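Local coordinates for protein argonaute (PDB 5I4A), which uses short 5'-hydroxyl guide RNAs to bind complementary DNA or RNA targets and cleave them, preferring manganese for DNA cleavage, at residues K157-A160 and L161-A164; T212-D215 and A216-Y219; H320-S324 and V325-A329. One frame throughout, in Å; residues are numbered along the deposited sequence.

Interaction 1: K157-A160 and L161-A164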
# COMPACT_ATOMS: atom_id res chain seq x y z
N LYS A 157 28.84 3.91 1.85
CA LYS A 157 30.02 3.27 1.26
C LYS A 157 30.78 2.46 2.30
O LYS A 157 31.40 1.44 1.95
CB LYS A 157 30.92 4.33 0.62
CG LYS A 157 32.17 3.79 -0.04
CD LYS A 157 32.97 4.93 -0.64
CE LYS A 157 34.26 4.44 -1.28
NZ LYS A 157 35.01 5.56 -1.91
N GLU A 158 30.75 2.88 3.55
CA GLU A 158 31.46 2.23 4.64
C GLU A 158 30.47 1.63 5.63
O GLU A 158 29.32 2.07 5.71
CB GLU A 158 32.36 3.24 5.36
CG GLU A 158 33.21 4.10 4.43
CD GLU A 158 34.45 3.38 3.92
OE1 GLU A 158 35.35 3.08 4.74
OE2 GLU A 158 34.52 3.10 2.71
N PRO A 159 30.88 0.61 6.39
CA PRO A 159 30.01 0.07 7.44
C PRO A 159 29.60 1.15 8.43
O PRO A 159 30.24 2.20 8.56
CB PRO A 159 30.88 -0.99 8.10
CG PRO A 159 31.78 -1.45 7.01
CD PRO A 159 32.09 -0.21 6.20
N ALA A 160 28.50 0.87 9.14
CA ALA A 160 27.83 1.87 9.97
C ALA A 160 28.79 2.56 10.93
O ALA A 160 28.79 3.79 11.05
CB ALA A 160 26.69 1.21 10.74
N LEU A 161 29.63 1.79 11.62
CA LEU A 161 30.54 2.38 12.60
C LEU A 161 31.64 3.20 11.93
O LEU A 161 32.18 4.12 12.55
CB LEU A 161 31.14 1.30 13.48
CG LEU A 161 30.20 0.72 14.54
CD1 LEU A 161 30.91 -0.32 15.39
CD2 LEU A 161 29.63 1.83 15.41
N GLU A 162 31.98 2.89 10.68
CA GLU A 162 33.03 3.59 9.96
C GLU A 162 32.49 4.55 8.90
O GLU A 162 33.23 4.94 7.99
CB GLU A 162 33.99 2.60 9.30
CG GLU A 162 34.34 1.39 10.15
CD GLU A 162 35.24 0.42 9.41
OE1 GLU A 162 35.35 0.55 8.17
OE2 GLU A 162 35.83 -0.47 10.06
N SER A 163 31.22 4.94 9.00
CA SER A 163 30.57 5.78 8.00
C SER A 163 30.38 7.18 8.56
O SER A 163 29.74 7.35 9.61
CB SER A 163 29.23 5.18 7.57
OG SER A 163 28.61 5.98 6.58
N ALA A 164 30.92 8.18 7.86
CA ALA A 164 30.78 9.56 8.30
C ALA A 164 29.31 9.97 8.36
O ALA A 164 28.88 10.62 9.32
CB ALA A 164 31.56 10.49 7.38
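Pro159 and Glu162 close a short 3-10 turn in the PAZ-domain loop that leads from strand 143-156 to strand 169-172. The backbone bonds define it. Glu162 N donates to Pro159 O over 2.8 Å, yet the N-H...O angle is only 130° and the donor stands 50° above the carbonyl plane, so the oxygen is met away from its lone pairs. One residue further on, Ser163 N makes a weak bond of 3.4 Å to Ala160 O, repeating the i to i+3 spacing.

Close carbon-to-oxygen contacts run across the bend. Glu158 CB lies 3.3 Å from Glu162 O, and Ser163 CB approaches Glu158 O to 3.6 Å. Ser163 OG is directed elsewhere, bonding to Ile165 O, while Glu158 O receives Ser156 OG. Hydrophobic packing joins the turn to the sheet: the side chains of Ala160 and Leu161 both rest on Leu189 of strand 188-192.

The charged groups are less well matched. Glu158 bends at its second torsion (chi2 -80°), which brings its carboxylate near that of Glu162, OE1 to OE1 4.3 Å. Two like charges this close would probably raise the proton affinity of one or both. The extended Glu162 chain also crosses the proline ring, its OE1 coming to 3.9 Å from Pro159 CD.

Interaction 2: T212-D215 and A216-Y219. With nucleotides of chain B.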
# COMPACT_ATOMS: atom_id res chain seq x y z
N THR A 212 16.71 6.31 2.15
CA THR A 212 15.45 6.34 1.44
C THR A 212 15.28 7.68 0.74
O THR A 212 16.14 8.56 0.79
CB THR A 212 14.29 6.07 2.40
OG1 THR A 212 13.99 7.27 3.12
CG2 THR A 212 14.68 4.99 3.40
N THR A 213 14.13 7.85 0.07
CA THR A 213 13.84 9.11 -0.60
C THR A 213 13.80 10.27 0.38
O THR A 213 14.17 11.40 0.03
CB THR A 213 12.51 9.01 -1.35
OG1 THR A 213 11.59 8.23 -0.58
CG2 THR A 213 12.72 8.35 -2.71
N ARG A 214 13.36 10.03 1.62
CA ARG A 214 13.24 11.11 2.59
C ARG A 214 14.60 11.48 3.17
O ARG A 214 14.87 12.66 3.42
CB ARG A 214 12.26 10.71 3.70
CG ARG A 214 11.54 11.88 4.34
CD ARG A 214 10.50 11.39 5.35
NE ARG A 214 9.13 11.64 4.91
CZ ARG A 214 8.05 11.35 5.62
NH1 ARG A 214 6.84 11.62 5.14
NH2 ARG A 214 8.17 10.80 6.82
N ASP A 215 15.47 10.49 3.40
CA ASP A 215 16.81 10.78 3.90
C ASP A 215 17.59 11.62 2.89
O ASP A 215 18.26 12.59 3.27
CB ASP A 215 17.55 9.47 4.20
CG ASP A 215 16.76 8.55 5.10
OD1 ASP A 215 16.10 9.05 6.04
OD2 ASP A 215 16.80 7.32 4.88
N ALA A 216 17.51 11.26 1.61
CA ALA A 216 18.17 12.04 0.57
C ALA A 216 17.72 13.50 0.61
O ALA A 216 18.53 14.41 0.47
CB ALA A 216 17.88 11.43 -0.80
N GLU A 217 16.41 13.73 0.81
CA GLU A 217 15.94 15.08 1.07
C GLU A 217 16.53 15.62 2.36
O GLU A 217 16.95 16.78 2.43
CB GLU A 217 14.42 15.12 1.14
CG GLU A 217 13.70 14.82 -0.16
CD GLU A 217 12.19 14.84 -0.00
OE1 GLU A 217 11.48 14.83 -1.03
OE2 GLU A 217 11.72 14.88 1.16
N LYS A 218 16.57 14.79 3.40
CA LYS A 218 17.02 15.25 4.71
C LYS A 218 18.50 15.60 4.70
O LYS A 218 18.91 16.64 5.22
CB LYS A 218 16.73 14.17 5.76
CG LYS A 218 17.02 14.59 7.18
CD LYS A 218 16.72 13.46 8.15
CE LYS A 218 17.12 13.85 9.56
NZ LYS A 218 18.49 14.43 9.57
N TYR A 219 19.33 14.75 4.09
CA TYR A 219 20.77 14.96 4.06
C TYR A 219 21.24 15.66 2.79
O TYR A 219 22.44 15.73 2.54
CB TYR A 219 21.49 13.62 4.23
CG TYR A 219 21.03 12.87 5.46
CD1 TYR A 219 21.38 13.31 6.73
CD2 TYR A 219 20.24 11.74 5.35
CE1 TYR A 219 20.95 12.64 7.86
CE2 TYR A 219 19.81 11.06 6.47
CZ TYR A 219 20.17 11.51 7.72
OH TYR A 219 19.74 10.83 8.84
P A B 7 10.54 6.34 2.56
OP1 A B 7 11.45 7.45 2.19
OP2 A B 7 9.81 5.59 1.50
O5' A B 7 11.38 5.31 3.44
C5' A B 7 10.78 4.15 4.00
C4' A B 7 11.74 3.00 4.06
O4' A B 7 12.28 2.86 5.40
C3' A B 7 11.16 1.64 3.74
O3' A B 7 11.03 1.43 2.35
C2' A B 7 12.14 0.70 4.43
O2' A B 7 13.32 0.55 3.65
C1' A B 7 12.49 1.49 5.69
P C B 5 0.46 8.84 -0.80
OP1 C B 5 0.45 7.66 -1.71
OP2 C B 5 -0.33 8.78 0.46
O5' C B 5 1.97 9.17 -0.42
C5' C B 5 2.94 9.44 -1.43
C4' C B 5 4.14 10.15 -0.85
O4' C B 5 3.72 11.33 -0.13
C3' C B 5 4.95 9.35 0.15
O3' C B 5 5.92 8.55 -0.49
C2' C B 5 5.58 10.42 1.05
O2' C B 5 6.81 10.87 0.52
C1' C B 5 4.56 11.56 0.97
N1 C B 5 3.72 11.72 2.19
C2 C B 5 4.25 12.37 3.30
O2 C B 5 5.43 12.77 3.27
N3 C B 5 3.48 12.54 4.41
C4 C B 5 2.22 12.09 4.41
N4 C B 5 1.50 12.28 5.52
C5 C B 5 1.65 11.44 3.29
C6 C B 5 2.43 11.28 2.20
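Thr212 and Ala216 form the first i to i+4 bond of helix 213-218, a local contact at a helix start where the PAZ domain passes into linker L2 and meets the guide RNA. Ala216 N points almost straight at Thr212 O (3.1 Å, 172°); Lys218 N bonds to Arg214 O at 2.7 Å, though less straight.

Thr212 is the N-cap, and its own N donates to Asp215 OD2 (2.9 Å, 178°), the backbone-to-carboxylate half of a capping box. The Asp215 side chain runs beside that of Tyr219, with Asp215 CB 3.6 Å from ring atom CE2 of Tyr219.

The threonine hydroxyls serve the RNA. Three donors converge on OP1 of A7 of chain B: Thr212 OG1 at 2.7 Å, Thr213 OG1 at 2.9 Å, and Arg214 N more distantly. A phosphate held at a helix N-terminus probably also gains from the helix dipole. A kink about the CG-CD bond (chi3 -111°) swings Arg214 NH1 to O2 of C5 of chain B, 2.6 Å away, with that oxygen near the guanidinium edge.

The helix directly follows strand 207-211 and meets helix 222-231, where Ala216 packs on Ser222 and Val225 and Glu217 touches Ser222.

Interaction 3: H320-S324 and V325-A329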
# COMPACT_ATOMS: atom_id res chain seq x y z
N HIS A 320 -14.15 36.87 8.50
CA HIS A 320 -14.86 38.13 8.70
C HIS A 320 -15.26 38.78 7.38
O HIS A 320 -16.21 39.58 7.36
CB HIS A 320 -14.01 39.10 9.52
CG HIS A 320 -14.08 38.86 10.99
ND1 HIS A 320 -13.72 39.81 11.92
CD2 HIS A 320 -14.46 37.77 11.70
CE1 HIS A 320 -13.88 39.32 13.14
NE2 HIS A 320 -14.33 38.08 13.03
N ASN A 321 -14.55 38.47 6.30
CA ASN A 321 -14.97 38.85 4.95
C ASN A 321 -15.90 37.76 4.44
O ASN A 321 -15.46 36.67 4.08
CB ASN A 321 -13.76 39.02 4.04
CG ASN A 321 -14.13 39.21 2.57
OD1 ASN A 321 -15.27 39.51 2.24
ND2 ASN A 321 -13.15 39.03 1.69
N LYS A 322 -17.21 38.05 4.41
CA LYS A 322 -18.21 37.08 3.95
C LYS A 322 -18.09 36.76 2.46
O LYS A 322 -18.94 36.02 1.93
CB LYS A 322 -19.62 37.59 4.25
CG LYS A 322 -19.90 37.87 5.73
CD LYS A 322 -19.77 36.63 6.60
CE LYS A 322 -20.04 36.95 8.06
NZ LYS A 322 -21.43 37.42 8.30
N HIS A 323 -17.07 37.28 1.77
CA HIS A 323 -16.80 36.95 0.38
C HIS A 323 -15.37 36.47 0.18
O HIS A 323 -14.85 36.53 -0.94
CB HIS A 323 -17.09 38.16 -0.52
CG HIS A 323 -18.51 38.63 -0.45
ND1 HIS A 323 -19.55 37.90 -0.98
CD2 HIS A 323 -19.06 39.74 0.09
CE1 HIS A 323 -20.69 38.55 -0.77
NE2 HIS A 323 -20.41 39.67 -0.12
N SER A 324 -14.73 35.98 1.24
CA SER A 324 -13.39 35.41 1.16
C SER A 324 -13.38 34.15 0.32
O SER A 324 -14.44 33.67 -0.12
CB SER A 324 -12.86 35.10 2.56
OG SER A 324 -13.53 33.98 3.12
N VAL A 325 -12.19 33.59 0.08
CA VAL A 325 -12.08 32.34 -0.66
C VAL A 325 -12.80 31.22 0.06
O VAL A 325 -13.35 30.30 -0.58
CB VAL A 325 -10.59 32.01 -0.91
CG1 VAL A 325 -9.82 31.99 0.41
CG2 VAL A 325 -10.43 30.70 -1.66
N PHE A 326 -12.84 31.26 1.40
CA PHE A 326 -13.56 30.24 2.15
C PHE A 326 -15.06 30.27 1.84
O PHE A 326 -15.68 29.23 1.62
CB PHE A 326 -13.32 30.42 3.66
CG PHE A 326 -14.01 29.39 4.51
CD1 PHE A 326 -13.36 28.22 4.85
CD2 PHE A 326 -15.29 29.61 4.99
CE1 PHE A 326 -13.99 27.27 5.63
CE2 PHE A 326 -15.92 28.66 5.77
CZ PHE A 326 -15.27 27.49 6.10
N TYR A 327 -15.65 31.47 1.83
CA TYR A 327 -17.08 31.58 1.56
C TYR A 327 -17.40 31.34 0.09
O TYR A 327 -18.46 30.81 -0.23
CB TYR A 327 -17.60 32.96 1.99
CG TYR A 327 -17.66 33.15 3.48
CD1 TYR A 327 -18.75 32.72 4.22
CD2 TYR A 327 -16.62 33.78 4.16
CE1 TYR A 327 -18.81 32.90 5.59
CE2 TYR A 327 -16.67 33.97 5.53
CZ TYR A 327 -17.77 33.52 6.24
OH TYR A 327 -17.83 33.71 7.60
N ARG A 328 -16.51 31.74 -0.82
CA ARG A 328 -16.73 31.46 -2.23
C ARG A 328 -16.64 29.97 -2.51
O ARG A 328 -17.40 29.44 -3.33
CB ARG A 328 -15.74 32.24 -3.09
CG ARG A 328 -15.86 33.76 -2.96
CD ARG A 328 -15.22 34.49 -4.13
NE ARG A 328 -13.82 34.11 -4.33
CZ ARG A 328 -12.81 34.63 -3.65
NH1 ARG A 328 -13.03 35.55 -2.73
NH2 ARG A 328 -11.57 34.23 -3.90
N ALA A 329 -15.72 29.28 -1.84
CA ALA A 329 -15.61 27.83 -2.00
C ALA A 329 -16.88 27.13 -1.53
O ALA A 329 -17.38 26.22 -2.20
CB ALA A 329 -14.40 27.30 -1.24
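An N-capped helix start in the Mid domain brings Ser324 against Phe326, Tyr327 and Arg328, as the loop after helix 312-320 turns into helix 325-333. Ser324 is the N-cap: Phe326 N makes a weak capping bond to its OG (3.3 Å), and the same hydroxyl bonds to Leu318 O, so one oxygen ties the new helix to the end of the preceding one. The first full helical bond, Arg328 N to Ser324 O, measures 2.9 Å. Ahead of the cap, Asn321 forms an Asx turn, its OD1 accepting from His323 N at 2.9 Å.

Tyr327 folds back over this loop. Lys322 CA sits over one ring face, 3.9 Å from the centroid and 20° off the normal, a CH-pi contact. Ser324 OG meets the edge of the ring at CD2 (3.3 Å). Farther out, Lys322 CD packs against Tyr327 OH at 3.6 Å, while that hydroxyl is hydrogen-bonded to Phe319 O. Replacing the tyrosine by an alanine would probably leave Phe319 O without this partner and take the CH-pi surface from Lys322, freeing the loop to shift.

Arg328 grips the loop from another direction. With chi3 at -55° the arm doubles back on itself, and NH1 reaches His323 O, 2.7 Å away; the acceptor lies near the guanidinium plane and the donor in the carbonyl plane, although the N-H...O angle is only 133°. Val325 CA lies against one guanidinium face, near its rim.

Beyond the turn, Phe326 packs edge-to-face on Phe319. Phe326 and Tyr327 both lie on Val338 and Phe340 of strand 337-340, while Val325 and Phe326 press on Ile415 of helix 412-424.

All three contacts are local turns or helix starts, yet their chemistry follows their place. Interaction 1 is partly buried in the PAZ domain and interaction 3 partly buried in the Mid domain; both set apolar side chains against neighbouring elements. Interaction 2 is a surface contact where threonine hydroxyls, a backbone N-H and an arginine bind guide RNA. Interactions 2 and 3 both begin helices, but the N-cap hydroxyl serves a phosphate in one and protein backbone in the other, whereas interaction 1 is a 3-10 turn with two carboxylates close together. Centres of interactions 1 and 2 lie about 17 Å apart; interaction 3, in the other lobe, is about 39 Å from interaction 2, centre to centre.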